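VIN1 (Oscarella pearsei, PDB 6BFI) binds actin filaments and may play a role in cell-cell adhesion, as a sponge member of the vinculin/alpha-catenin family. Local coordinates at residues P203-S208 with D232-K237; R210-V215 with K225-G230; P382-E387 with T474-W479; A389-P394 with R457-N462; A443-I448 with L480-S485. All blocks are in the same frame, centred on the assembly; numbering follows the deposited sequence.

Interaction 1. Residues P203-S208 with D232-K237; sequences PILISS and DYVIQK
Val-234 sets its two methyls against two neighbouring residues of the facing helix. CG1 lies 3.7 Å from Leu-205 CB, close over the backbone there, while CG2 meets Ile-204 CG2 at 3.9 Å, the two side chains crossing at about a right angle. The fork is set by the first torsion: with CG1 anti to the backbone N (chi1 -178°), CG2 falls beside that N and turns to Ile-204. A beta-branched valine suits this place, since its two short branches can meet both residues while the helices stay close. Leu-205 reaches further along the interface; its CG is anti to the backbone N (chi1 174°), which carries CD1 to within 3.6 Å of Ile-235 CG1, one chain lying obliquely over the other. Helices 185-215 and 224-249 run antiparallel here, with segment axes 9.1 Å apart and an angle of 156° between their directions, as in the up-and-down helical bundles of the vinculin family. Ser-208, one turn on from Ile-204, also faces Val-234, but its hydroxyl is already engaged: OG donates to Leu-205 O of its own helix at 2.7 Å, so a small polar residue can be buried here. On the flank, helix 466-493 covers the contact, with Tyr-471 touching Ser-208 and Val-234 and Thr-474 touching Ile-204. Tyr-233 points its hydroxyl to Asp-447, with which it forms a hydrogen bond.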
# COMPACT_ATOMS: atom_id res chain seq x y z
N PRO A 203 -5.95 27.08 7.10
CA PRO A 203 -5.21 28.36 7.09
C PRO A 203 -4.71 28.74 5.70
O PRO A 203 -4.54 29.93 5.43
CB PRO A 203 -4.05 28.10 8.06
CG PRO A 203 -3.83 26.64 8.00
CD PRO A 203 -5.20 26.04 7.83
N ILE A 204 -4.48 27.76 4.83
CA ILE A 204 -4.15 28.08 3.44
C ILE A 204 -5.31 28.81 2.78
O ILE A 204 -5.12 29.78 2.04
CB ILE A 204 -3.77 26.81 2.67
CG1 ILE A 204 -2.85 25.92 3.51
CG2 ILE A 204 -3.10 27.16 1.35
CD1 ILE A 204 -1.61 26.61 4.02
N LEU A 205 -6.53 28.34 3.04
CA LEU A 205 -7.71 28.99 2.48
C LEU A 205 -7.84 30.42 2.97
O LEU A 205 -7.97 31.35 2.17
CB LEU A 205 -8.97 28.19 2.84
CG LEU A 205 -10.29 28.83 2.42
CD1 LEU A 205 -10.28 29.14 0.94
CD2 LEU A 205 -11.46 27.93 2.78
N ILE A 206 -7.78 30.63 4.29
CA ILE A 206 -7.94 31.99 4.79
C ILE A 206 -6.81 32.89 4.29
O ILE A 206 -7.02 34.08 4.03
CB ILE A 206 -8.05 32.01 6.33
CG1 ILE A 206 -6.73 31.64 6.99
CG2 ILE A 206 -9.17 31.09 6.80
CD1 ILE A 206 -6.70 31.89 8.48
N SER A 207 -5.61 32.32 4.11
CA SER A 207 -4.50 33.11 3.60
C SER A 207 -4.76 33.55 2.16
O SER A 207 -4.63 34.74 1.83
CB SER A 207 -3.20 32.31 3.70
OG SER A 207 -2.10 33.06 3.24
N SER A 208 -5.13 32.60 1.29
CA SER A 208 -5.43 32.93 -0.10
C SER A 208 -6.54 33.97 -0.19
O SER A 208 -6.46 34.90 -1.01
CB SER A 208 -5.80 31.67 -0.87
OG SER A 208 -6.93 31.04 -0.30
N ASP A 232 -9.76 29.35 -5.07
CA ASP A 232 -10.71 28.33 -5.51
C ASP A 232 -10.06 26.95 -5.58
O ASP A 232 -10.75 25.93 -5.45
CB ASP A 232 -11.31 28.71 -6.86
CG ASP A 232 -12.04 30.04 -6.81
OD1 ASP A 232 -12.37 30.49 -5.69
OD2 ASP A 232 -12.29 30.62 -7.88
N TYR A 233 -8.75 26.89 -5.81
CA TYR A 233 -8.04 25.62 -5.74
C TYR A 233 -8.09 25.05 -4.33
O TYR A 233 -8.35 23.85 -4.15
CB TYR A 233 -6.59 25.80 -6.20
CG TYR A 233 -5.68 24.65 -5.85
CD1 TYR A 233 -5.61 23.52 -6.65
CD2 TYR A 233 -4.88 24.69 -4.71
CE1 TYR A 233 -4.78 22.46 -6.33
CE2 TYR A 233 -4.05 23.64 -4.38
CZ TYR A 233 -4.00 22.52 -5.20
OH TYR A 233 -3.17 21.47 -4.88
N VAL A 234 -7.86 25.89 -3.32
CA VAL A 234 -7.93 25.40 -1.95
C VAL A 234 -9.37 25.02 -1.60
O VAL A 234 -9.61 24.01 -0.91
CB VAL A 234 -7.36 26.44 -0.97
CG1 VAL A 234 -7.40 25.91 0.45
CG2 VAL A 234 -5.93 26.80 -1.37
N ILE A 235 -10.34 25.80 -2.07
CA ILE A 235 -11.74 25.47 -1.83
C ILE A 235 -12.08 24.11 -2.43
O ILE A 235 -12.82 23.32 -1.84
CB ILE A 235 -12.66 26.57 -2.38
CG1 ILE A 235 -12.33 27.92 -1.73
CG2 ILE A 235 -14.12 26.22 -2.14
CD1 ILE A 235 -13.12 29.08 -2.29
N GLN A 236 -11.55 23.83 -3.63
CA GLN A 236 -11.85 22.55 -4.27
C GLN A 236 -11.15 21.40 -3.57
O GLN A 236 -11.70 20.30 -3.46
CB GLN A 236 -11.47 22.60 -5.75
CG GLN A 236 -12.67 22.68 -6.69
CD GLN A 236 -13.58 21.47 -6.61
OE1 GLN A 236 -13.17 20.40 -6.17
NE2 GLN A 236 -14.83 21.64 -7.03
N LYS A 237 -9.92 21.62 -3.09
CA LYS A 237 -9.23 20.57 -2.34
C LYS A 237 -10.01 20.22 -1.07
O LYS A 237 -10.21 19.04 -0.76
CB LYS A 237 -7.80 21.01 -2.00
CG LYS A 237 -7.04 19.97 -1.20
CD LYS A 237 -5.57 20.34 -1.02
CE LYS A 237 -4.78 20.15 -2.31
NZ LYS A 237 -3.31 20.38 -2.10

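Interaction 2. Residues R210-V215 with K225-G230; sequences RVCCLV and KDAAFG
Ala-227 receives all three side chains that reach across from helix 185-215. The apolar contacts converge on its single methyl: Val-211 CG2 comes to 3.8 Å of Ala-227 CB, and Val-215 CG2, one turn further on, to 4.1 Å. With CG1 of Val-215 beside the backbone N (chi1 -57°), CG2 takes the place between that N and the carbonyl carbon and faces the alanine. Cys-212 SG touches the same CB at 3.8 Å. The segment axes are 9.2 Å apart and the directions differ by 161°, a close antiparallel pair at the end of an up-and-down bundle hairpin, where the chain turns between residues 215 and 224; a side chain as small as alanine suits such a spacing. The contacts with polar backbone atoms are made by sulfur. Cys-212 SG lies beside its own backbone N, anti to the carbonyl carbon (chi1 -68°), and rests 3.5 Å from Ala-227 O and 3.9 Å from Ala-228 N; no hydrogen bond crosses between the segments, so this is van der Waals packing of a compact, polarisable atom against the peptide. Beyond them, Val-458 of helix 452-460 packs on Ala-227, Tyr-471 touches Val-211, and Asn-462 and Asn-465 touch Val-215.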
# COMPACT_ATOMS: atom_id res chain seq x y z
N ARG A 210 -7.10 36.23 2.00
CA ARG A 210 -6.46 37.49 2.39
C ARG A 210 -5.75 38.13 1.20
O ARG A 210 -5.88 39.34 0.97
CB ARG A 210 -5.50 37.25 3.55
CG ARG A 210 -5.09 38.50 4.30
CD ARG A 210 -4.98 38.19 5.79
NE ARG A 210 -6.29 37.93 6.38
CZ ARG A 210 -6.48 37.25 7.50
NH1 ARG A 210 -5.45 36.75 8.16
NH2 ARG A 210 -7.71 37.07 7.96
N VAL A 211 -5.00 37.33 0.42
CA VAL A 211 -4.33 37.93 -0.73
C VAL A 211 -5.35 38.42 -1.75
O VAL A 211 -5.12 39.43 -2.43
CB VAL A 211 -3.31 36.96 -1.38
CG1 VAL A 211 -2.97 35.81 -0.45
CG2 VAL A 211 -3.78 36.47 -2.75
N CYS A 212 -6.50 37.75 -1.87
CA CYS A 212 -7.53 38.26 -2.78
C CYS A 212 -8.06 39.61 -2.31
O CYS A 212 -8.23 40.54 -3.11
CB CYS A 212 -8.67 37.24 -2.90
SG CYS A 212 -8.22 35.71 -3.75
N CYS A 213 -8.32 39.74 -1.00
CA CYS A 213 -8.80 41.01 -0.46
C CYS A 213 -7.78 42.12 -0.65
O CYS A 213 -8.15 43.28 -0.86
CB CYS A 213 -9.14 40.86 1.02
SG CYS A 213 -10.46 39.69 1.38
N LEU A 214 -6.49 41.79 -0.59
CA LEU A 214 -5.49 42.83 -0.81
C LEU A 214 -5.35 43.19 -2.29
O LEU A 214 -5.10 44.35 -2.61
CB LEU A 214 -4.14 42.41 -0.24
CG LEU A 214 -4.04 42.33 1.29
CD1 LEU A 214 -2.60 42.55 1.74
CD2 LEU A 214 -4.97 43.33 1.96
N VAL A 215 -5.52 42.22 -3.20
CA VAL A 215 -5.34 42.50 -4.62
C VAL A 215 -6.61 43.01 -5.30
O VAL A 215 -6.55 43.37 -6.49
CB VAL A 215 -4.85 41.27 -5.41
CG1 VAL A 215 -3.54 40.74 -4.82
CG2 VAL A 215 -5.92 40.19 -5.45
N LYS A 225 -7.09 37.14 -11.39
CA LYS A 225 -7.46 35.82 -11.89
C LYS A 225 -6.65 34.72 -11.21
O LYS A 225 -7.19 33.67 -10.86
CB LYS A 225 -7.28 35.76 -13.40
CG LYS A 225 -8.56 36.01 -14.19
CD LYS A 225 -8.25 36.30 -15.65
CE LYS A 225 -7.29 35.27 -16.24
NZ LYS A 225 -6.84 35.66 -17.60
N ASP A 226 -5.35 34.95 -11.00
CA ASP A 226 -4.50 33.92 -10.43
C ASP A 226 -4.69 33.79 -8.92
O ASP A 226 -4.62 32.68 -8.38
CB ASP A 226 -3.04 34.19 -10.76
CG ASP A 226 -2.76 34.12 -12.25
OD1 ASP A 226 -3.23 33.16 -12.89
OD2 ASP A 226 -2.08 35.02 -12.77
N ALA A 227 -4.94 34.91 -8.23
CA ALA A 227 -5.26 34.83 -6.81
C ALA A 227 -6.57 34.10 -6.59
O ALA A 227 -6.69 33.23 -5.72
CB ALA A 227 -5.31 36.24 -6.21
N ALA A 228 -7.59 34.45 -7.40
CA ALA A 228 -8.85 33.72 -7.35
C ALA A 228 -8.65 32.25 -7.68
O ALA A 228 -9.30 31.38 -7.09
CB ALA A 228 -9.85 34.35 -8.32
N PHE A 229 -7.73 31.95 -8.61
CA PHE A 229 -7.43 30.56 -8.92
C PHE A 229 -6.86 29.84 -7.71
O PHE A 229 -7.23 28.70 -7.42
CB PHE A 229 -6.47 30.46 -10.10
CG PHE A 229 -6.06 29.05 -10.44
CD1 PHE A 229 -4.93 28.48 -9.88
CD2 PHE A 229 -6.82 28.30 -11.33
CE1 PHE A 229 -4.57 27.19 -10.19
CE2 PHE A 229 -6.45 27.00 -11.64
CZ PHE A 229 -5.33 26.45 -11.07
N GLY A 230 -5.93 30.48 -6.99
CA GLY A 230 -5.38 29.86 -5.80
C GLY A 230 -6.44 29.58 -4.75
O GLY A 230 -6.58 28.45 -4.26

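Interaction 3. Residues P382-E387 with T474-W479; sequences PIKALE and TVKEKW
Lys-476 NZ donates to Glu-387 OE1 at 2.9 Å, a salt bridge that joins helix 381-390 to helix 466-493. The ammonium comes from the syn side of the carboxylate but 34° out of its plane, and the two side chains cross at about a right angle. OE1 has a second donor on its own helix: Lys-384 NZ, at 3.1 Å, meets it nearly head-on along the C-O bond. A water spans the other part of the pair, donating to Glu-387 OE2 at 2.7 Å and accepting from Lys-476 NZ at 3.1 Å.

Beside the charged group lies an apolar patch. Ile-383 CD1 packs 3.8 Å from Lys-476 CG and equally close to Trp-479 CB, and continues obliquely against the indole. Lysine suits its place because its CG packs on the isoleucine while its chain, bent at chi3 (72°), turns the ammonium to the glutamate. Glu-387, extended with CG anti to the backbone N (chi1 -172°), and the long Lys-476 meet between segment axes 11.1 Å apart.

Further out, Phe-410 and Val-452 touch both Ile-383 and Trp-479, closing the hydrophobic side of this antiparallel pair in the helical bundle. Leu-472 and Arg-473 lie against Glu-387.

Lys-384 NZ and Lys-476 NZ lie 3.8 Å apart, and both ammonium groups share one carboxylate oxygen. Their positive field would be expected to favour the ionised glutamate, and the glutamate in turn to hold both lysines charged.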
# COMPACT_ATOMS: atom_id res chain seq x y z
N PRO A 382 14.67 24.66 -9.01
CA PRO A 382 13.82 25.38 -9.97
C PRO A 382 12.70 26.19 -9.34
O PRO A 382 12.41 27.30 -9.82
CB PRO A 382 13.28 24.25 -10.86
CG PRO A 382 14.32 23.19 -10.78
CD PRO A 382 14.82 23.24 -9.36
N ILE A 383 12.05 25.69 -8.29
CA ILE A 383 10.97 26.46 -7.68
C ILE A 383 11.53 27.66 -6.93
O ILE A 383 10.87 28.70 -6.84
CB ILE A 383 10.10 25.57 -6.77
CG1 ILE A 383 8.81 26.31 -6.39
CG2 ILE A 383 10.85 25.17 -5.51
CD1 ILE A 383 7.89 25.51 -5.49
N LYS A 384 12.75 27.55 -6.40
CA LYS A 384 13.40 28.70 -5.79
C LYS A 384 13.73 29.75 -6.85
O LYS A 384 13.55 30.95 -6.62
CB LYS A 384 14.66 28.27 -5.04
CG LYS A 384 15.38 29.41 -4.35
CD LYS A 384 14.47 30.09 -3.33
CE LYS A 384 15.19 31.21 -2.61
NZ LYS A 384 14.30 31.90 -1.64
N ALA A 385 14.21 29.31 -8.01
CA ALA A 385 14.45 30.23 -9.11
C ALA A 385 13.16 30.90 -9.57
O ALA A 385 13.18 32.08 -9.96
CB ALA A 385 15.12 29.50 -10.28
N LEU A 386 12.04 30.18 -9.54
CA LEU A 386 10.76 30.79 -9.89
C LEU A 386 10.34 31.83 -8.86
O LEU A 386 9.88 32.92 -9.22
CB LEU A 386 9.69 29.71 -10.05
CG LEU A 386 8.27 30.23 -10.30
CD1 LEU A 386 8.17 30.94 -11.64
CD2 LEU A 386 7.26 29.10 -10.21
N GLU A 387 10.48 31.50 -7.57
CA GLU A 387 10.12 32.47 -6.53
C GLU A 387 10.98 33.72 -6.62
O GLU A 387 10.48 34.84 -6.46
CB GLU A 387 10.24 31.83 -5.15
CG GLU A 387 9.69 32.71 -4.02
CD GLU A 387 10.14 32.26 -2.65
OE1 GLU A 387 11.33 31.91 -2.48
OE2 GLU A 387 9.29 32.24 -1.73
N THR A 474 4.26 29.95 1.38
CA THR A 474 3.54 28.81 1.93
C THR A 474 3.33 27.73 0.88
O THR A 474 3.58 26.54 1.13
CB THR A 474 2.20 29.26 2.51
OG1 THR A 474 2.43 30.21 3.56
CG2 THR A 474 1.44 28.08 3.06
N VAL A 475 2.87 28.12 -0.31
CA VAL A 475 2.69 27.16 -1.40
C VAL A 475 4.02 26.52 -1.76
O VAL A 475 4.09 25.31 -2.04
CB VAL A 475 2.04 27.84 -2.61
CG1 VAL A 475 1.92 26.86 -3.77
CG2 VAL A 475 0.67 28.39 -2.24
N LYS A 476 5.10 27.30 -1.74
CA LYS A 476 6.42 26.76 -2.01
C LYS A 476 6.78 25.67 -1.00
O LYS A 476 7.32 24.62 -1.38
CB LYS A 476 7.47 27.87 -1.98
CG LYS A 476 8.87 27.41 -2.37
CD LYS A 476 9.90 28.52 -2.23
CE LYS A 476 10.20 28.82 -0.77
NZ LYS A 476 11.39 29.71 -0.61
N GLU A 477 6.47 25.89 0.28
CA GLU A 477 6.79 24.88 1.28
C GLU A 477 5.89 23.66 1.17
O GLU A 477 6.32 22.55 1.51
CB GLU A 477 6.71 25.49 2.68
CG GLU A 477 7.72 26.60 2.91
CD GLU A 477 7.52 27.31 4.23
OE1 GLU A 477 8.41 27.23 5.11
OE2 GLU A 477 6.46 27.96 4.40
N LYS A 478 4.65 23.83 0.71
CA LYS A 478 3.82 22.66 0.44
C LYS A 478 4.39 21.83 -0.70
O LYS A 478 4.46 20.59 -0.60
CB LYS A 478 2.38 23.08 0.13
CG LYS A 478 1.64 23.66 1.32
CD LYS A 478 1.59 22.64 2.45
CE LYS A 478 1.25 23.31 3.77
NZ LYS A 478 1.24 22.33 4.89
N TRP A 479 4.82 22.49 -1.78
CA TRP A 479 5.42 21.76 -2.89
C TRP A 479 6.70 21.06 -2.45
O TRP A 479 6.94 19.90 -2.81
CB TRP A 479 5.71 22.70 -4.06
CG TRP A 479 6.19 21.98 -5.29
CD1 TRP A 479 5.44 21.61 -6.37
CD2 TRP A 479 7.53 21.55 -5.57
NE1 TRP A 479 6.23 20.97 -7.30
CE2 TRP A 479 7.52 20.92 -6.83
CE3 TRP A 479 8.74 21.63 -4.87
CZ2 TRP A 479 8.66 20.38 -7.40
CZ3 TRP A 479 9.87 21.08 -5.44
CH2 TRP A 479 9.83 20.47 -6.70
O HOH W 1 10.53 32.33 0.72

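Interaction 4. Residues A389-P394 with R457-N462; sequences AALASP and RVVLEN
Ala-390 and Leu-460 bring their backbones together, CA to CA 4.3 Å, where two helices come to their ends. Leu-391 is the first residue to leave helical geometry after helix 381-390, and Glu-461 does so after helix 452-460. At the closest point Leu-460 CA turns its hydrogen to Ala-390 O in a CA-H...O contact of 3.5 Å, with an angle of 154° at the hydrogen. No conventional hydrogen bond links the two segments, and such an approach needs a small residue: alanine, with one methyl, lets the main chains come this near.

The contact lies where helices of the bundle give way to connecting turns. Arg-399 links the two helix ends, its NH2 hydrogen-bonding both Ala-392 O and Leu-460 O, while Phe-403 of helix 399-427 touches the side chains of Ala-390 and Leu-460.

Among the side chains, Val-459 CG1 is central. It is anti to the backbone N (chi1 169°) and reaches the facing helix end, lying 4.1 Å from Ala-390 CB and 3.8 Å from Leu-391 CD2. Although the CB of Leu-391 points away, the rest of its chain swings back, with CG beside the backbone N, and crosses the valine at a slant at an otherwise exposed position. Leu-460 contributes CD1, which rests 3.8 Å from Ala-389 O, so that a leucine methyl covers the last carbonyls of the opposing helix. Behind Val-459, Ala-468 and Leu-472 of helix 466-493 close the apolar side.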
# COMPACT_ATOMS: atom_id res chain seq x y z
N ALA A 389 12.34 34.80 -9.36
CA ALA A 389 11.91 35.50 -10.57
C ALA A 389 10.66 36.33 -10.30
O ALA A 389 10.52 37.44 -10.85
CB ALA A 389 11.65 34.49 -11.69
N ALA A 390 9.75 35.83 -9.47
CA ALA A 390 8.57 36.60 -9.12
C ALA A 390 8.92 37.80 -8.25
O ALA A 390 8.22 38.83 -8.31
CB ALA A 390 7.56 35.71 -8.39
N LEU A 391 9.98 37.71 -7.46
CA LEU A 391 10.38 38.78 -6.55
C LEU A 391 11.28 39.82 -7.22
O LEU A 391 11.89 40.63 -6.52
CB LEU A 391 11.10 38.19 -5.33
CG LEU A 391 10.23 37.40 -4.36
CD1 LEU A 391 11.10 36.75 -3.28
CD2 LEU A 391 9.19 38.30 -3.73
N ALA A 392 11.37 39.81 -8.55
CA ALA A 392 12.20 40.78 -9.24
C ALA A 392 11.62 42.18 -9.08
O ALA A 392 10.40 42.37 -9.09
CB ALA A 392 12.31 40.43 -10.72
N SER A 393 12.50 43.17 -8.93
CA SER A 393 12.05 44.54 -8.76
C SER A 393 11.34 45.00 -10.03
O SER A 393 11.66 44.54 -11.14
CB SER A 393 13.22 45.46 -8.45
OG SER A 393 13.87 45.89 -9.63
N PRO A 394 10.36 45.90 -9.91
CA PRO A 394 9.65 46.39 -11.10
C PRO A 394 10.54 47.14 -12.08
O PRO A 394 10.12 47.37 -13.22
CB PRO A 394 8.56 47.30 -10.52
CG PRO A 394 8.40 46.85 -9.11
CD PRO A 394 9.76 46.40 -8.66
N ARG A 457 2.83 34.23 -9.91
CA ARG A 457 2.39 35.26 -10.84
C ARG A 457 1.63 36.37 -10.14
O ARG A 457 1.67 37.52 -10.58
CB ARG A 457 1.54 34.64 -11.95
CG ARG A 457 1.49 35.48 -13.22
CD ARG A 457 0.65 34.82 -14.31
NE ARG A 457 1.20 33.54 -14.75
CZ ARG A 457 2.06 33.41 -15.75
NH1 ARG A 457 2.47 34.47 -16.42
NH2 ARG A 457 2.50 32.20 -16.08
N VAL A 458 0.92 36.06 -9.05
CA VAL A 458 0.32 37.11 -8.24
C VAL A 458 1.39 37.96 -7.59
O VAL A 458 1.28 39.20 -7.55
CB VAL A 458 -0.63 36.52 -7.18
CG1 VAL A 458 -1.17 37.63 -6.27
CG2 VAL A 458 -1.78 35.77 -7.84
N VAL A 459 2.46 37.33 -7.08
CA VAL A 459 3.55 38.12 -6.51
C VAL A 459 4.22 38.96 -7.59
O VAL A 459 4.55 40.13 -7.36
CB VAL A 459 4.55 37.20 -5.79
CG1 VAL A 459 5.81 37.97 -5.44
CG2 VAL A 459 3.92 36.63 -4.55
N LEU A 460 4.43 38.38 -8.77
CA LEU A 460 5.13 39.08 -9.85
C LEU A 460 4.44 40.39 -10.20
O LEU A 460 5.10 41.39 -10.48
CB LEU A 460 5.22 38.18 -11.08
CG LEU A 460 5.84 38.83 -12.33
CD1 LEU A 460 7.34 39.03 -12.15
CD2 LEU A 460 5.54 38.00 -13.57
N GLU A 461 3.10 40.41 -10.19
CA GLU A 461 2.33 41.58 -10.59
C GLU A 461 1.80 42.36 -9.39
O GLU A 461 0.88 43.18 -9.56
CB GLU A 461 1.19 41.16 -11.52
CG GLU A 461 1.67 40.75 -12.91
CD GLU A 461 1.06 39.45 -13.39
OE1 GLU A 461 -0.07 39.13 -12.98
OE2 GLU A 461 1.73 38.74 -14.17
N ASN A 462 2.36 42.14 -8.20
CA ASN A 462 1.95 42.87 -6.99
C ASN A 462 3.14 42.96 -6.05
O ASN A 462 3.14 42.38 -4.96
CB ASN A 462 0.77 42.18 -6.32
CG ASN A 462 -0.54 42.43 -7.03
OD1 ASN A 462 -0.88 43.57 -7.34
ND2 ASN A 462 -1.29 41.37 -7.29

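Interaction 5. Residues A443-I448 with L480-S485; sequences AKLRDI and LEAAES
Ala-482 CB is the focus of the close-packed part, met by three side chains of helix 432-449. Lys-444 lays its CE 3.7 Å from this methyl, Leu-445 CD1 stands 4.2 Å away, and Ile-448 CG2 makes a looser touch at 4.4 Å. Leu-445 presses further, CD1 to Ala-483 CB at 3.8 Å; its CG is anti to the backbone N (chi1 -177°), which sends the fork across the interface. Two successive alanines suit the facing helix, for their small methyls leave the leucine room to lie close to the backbone. Thr-414 and Leu-417 of helix 399-427, with Trp-479 and Met-486, also touch the leucine.

The other margin is more open and charged. Lys-444 stretches out in an extended chain past Ala-482, its CG and CE packing on the alanine methyl and its ammonium reaching the exposed Glu-481. NZ and Glu-481 OE2 are 3.5 Å apart, a salt bridge without a hydrogen bond, so the attraction is mainly electrostatic and probably less restrictive in direction. Glu-481 bends at chi2 (-115°) to bring its carboxylate round, and the two side chains cross at about a right angle.

Small residues inside, with a long lysine bridging to an acid at the rim, accompany segment axes 9.2 Å apart, their directions differing by 157°: a close antiparallel helix pair of the vinculin-family helical bundle.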
# COMPACT_ATOMS: atom_id res chain seq x y z
N ALA A 443 0.55 11.95 -7.67
CA ALA A 443 -0.65 12.69 -8.05
C ALA A 443 -0.83 13.93 -7.18
O ALA A 443 -1.25 14.98 -7.67
CB ALA A 443 -1.87 11.78 -7.96
N LYS A 444 -0.52 13.81 -5.89
CA LYS A 444 -0.53 14.98 -5.02
C LYS A 444 0.48 16.02 -5.47
O LYS A 444 0.19 17.22 -5.48
CB LYS A 444 -0.27 14.56 -3.57
CG LYS A 444 0.30 15.67 -2.70
CD LYS A 444 0.18 15.35 -1.22
CE LYS A 444 0.83 16.45 -0.39
NZ LYS A 444 0.49 16.33 1.06
N LEU A 445 1.68 15.57 -5.87
CA LEU A 445 2.70 16.52 -6.31
C LEU A 445 2.25 17.29 -7.55
O LEU A 445 2.43 18.51 -7.63
CB LEU A 445 4.01 15.79 -6.59
CG LEU A 445 5.18 16.70 -6.99
CD1 LEU A 445 5.47 17.71 -5.89
CD2 LEU A 445 6.43 15.88 -7.31
N ARG A 446 1.66 16.60 -8.53
CA ARG A 446 1.12 17.29 -9.69
C ARG A 446 0.04 18.29 -9.28
O ARG A 446 0.05 19.46 -9.70
CB ARG A 446 0.56 16.29 -10.70
CG ARG A 446 1.59 15.32 -11.28
CD ARG A 446 0.95 14.44 -12.35
NE ARG A 446 1.94 13.77 -13.19
CZ ARG A 446 2.25 12.49 -13.10
NH1 ARG A 446 1.64 11.71 -12.21
NH2 ARG A 446 3.17 11.97 -13.91
N ASP A 447 -0.89 17.84 -8.43
CA ASP A 447 -2.02 18.68 -8.04
C ASP A 447 -1.55 19.97 -7.37
O ASP A 447 -1.99 21.06 -7.74
CB ASP A 447 -2.95 17.90 -7.11
CG ASP A 447 -4.17 18.70 -6.71
OD1 ASP A 447 -5.07 18.90 -7.56
OD2 ASP A 447 -4.24 19.14 -5.54
N ILE A 448 -0.64 19.86 -6.39
CA ILE A 448 -0.14 21.06 -5.73
C ILE A 448 0.74 21.86 -6.68
O ILE A 448 0.86 23.09 -6.55
CB ILE A 448 0.60 20.71 -4.43
CG1 ILE A 448 0.95 21.98 -3.65
CG2 ILE A 448 1.85 19.91 -4.72
CD1 ILE A 448 -0.23 22.91 -3.43
N LEU A 480 7.53 21.74 -1.65
CA LEU A 480 8.77 21.13 -1.18
C LEU A 480 8.49 19.95 -0.26
O LEU A 480 9.22 18.95 -0.29
CB LEU A 480 9.64 22.17 -0.47
CG LEU A 480 10.34 23.20 -1.35
CD1 LEU A 480 11.15 24.18 -0.51
CD2 LEU A 480 11.23 22.50 -2.37
N GLU A 481 7.45 20.04 0.56
CA GLU A 481 7.10 18.93 1.44
C GLU A 481 6.66 17.72 0.63
O GLU A 481 7.18 16.61 0.82
CB GLU A 481 6.01 19.36 2.42
CG GLU A 481 5.40 18.20 3.20
CD GLU A 481 3.93 17.99 2.88
OE1 GLU A 481 3.21 18.99 2.66
OE2 GLU A 481 3.50 16.82 2.84
N ALA A 482 5.70 17.91 -0.28
CA ALA A 482 5.23 16.79 -1.09
C ALA A 482 6.36 16.18 -1.91
O ALA A 482 6.51 14.95 -1.98
CB ALA A 482 4.09 17.24 -2.00
N ALA A 483 7.19 17.03 -2.53
CA ALA A 483 8.26 16.55 -3.38
C ALA A 483 9.33 15.81 -2.58
O ALA A 483 9.89 14.82 -3.05
CB ALA A 483 8.88 17.71 -4.16
N GLU A 484 9.62 16.28 -1.36
CA GLU A 484 10.62 15.62 -0.54
C GLU A 484 10.12 14.28 -0.01
O GLU A 484 10.89 13.31 0.04
CB GLU A 484 11.04 16.53 0.62
CG GLU A 484 12.09 17.58 0.25
CD GLU A 484 13.50 17.01 0.15
OE1 GLU A 484 13.66 15.77 0.18
OE2 GLU A 484 14.46 17.80 0.04
N SER A 485 8.85 14.20 0.38
CA SER A 485 8.32 12.91 0.82
C SER A 485 8.26 11.91 -0.33
O SER A 485 8.64 10.74 -0.17
CB SER A 485 6.93 13.10 1.45
OG SER A 485 6.00 13.51 0.47

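The five contacts lie on one side of the chain's centre, within a region built wholly of helices and turns. Interactions 1 and 2, about 10 Å apart between centres, are successive levels of one hairpin, helices 185-215 and 224-249, and come first along the chain. Helix 381-390 serves interactions 3 and 4, and helix 466-493 serves 3 and 5, whose centres are about 11 Å apart. Along the sequence interaction 4 falls within the span of 3, whereas 5 alternates with both. Interaction 1 touches 3 and 5, and interaction 2 touches 4, while 4 and 5, about 24 Å apart between centres, do not touch. The hairpin thus packs laterally on the later helices.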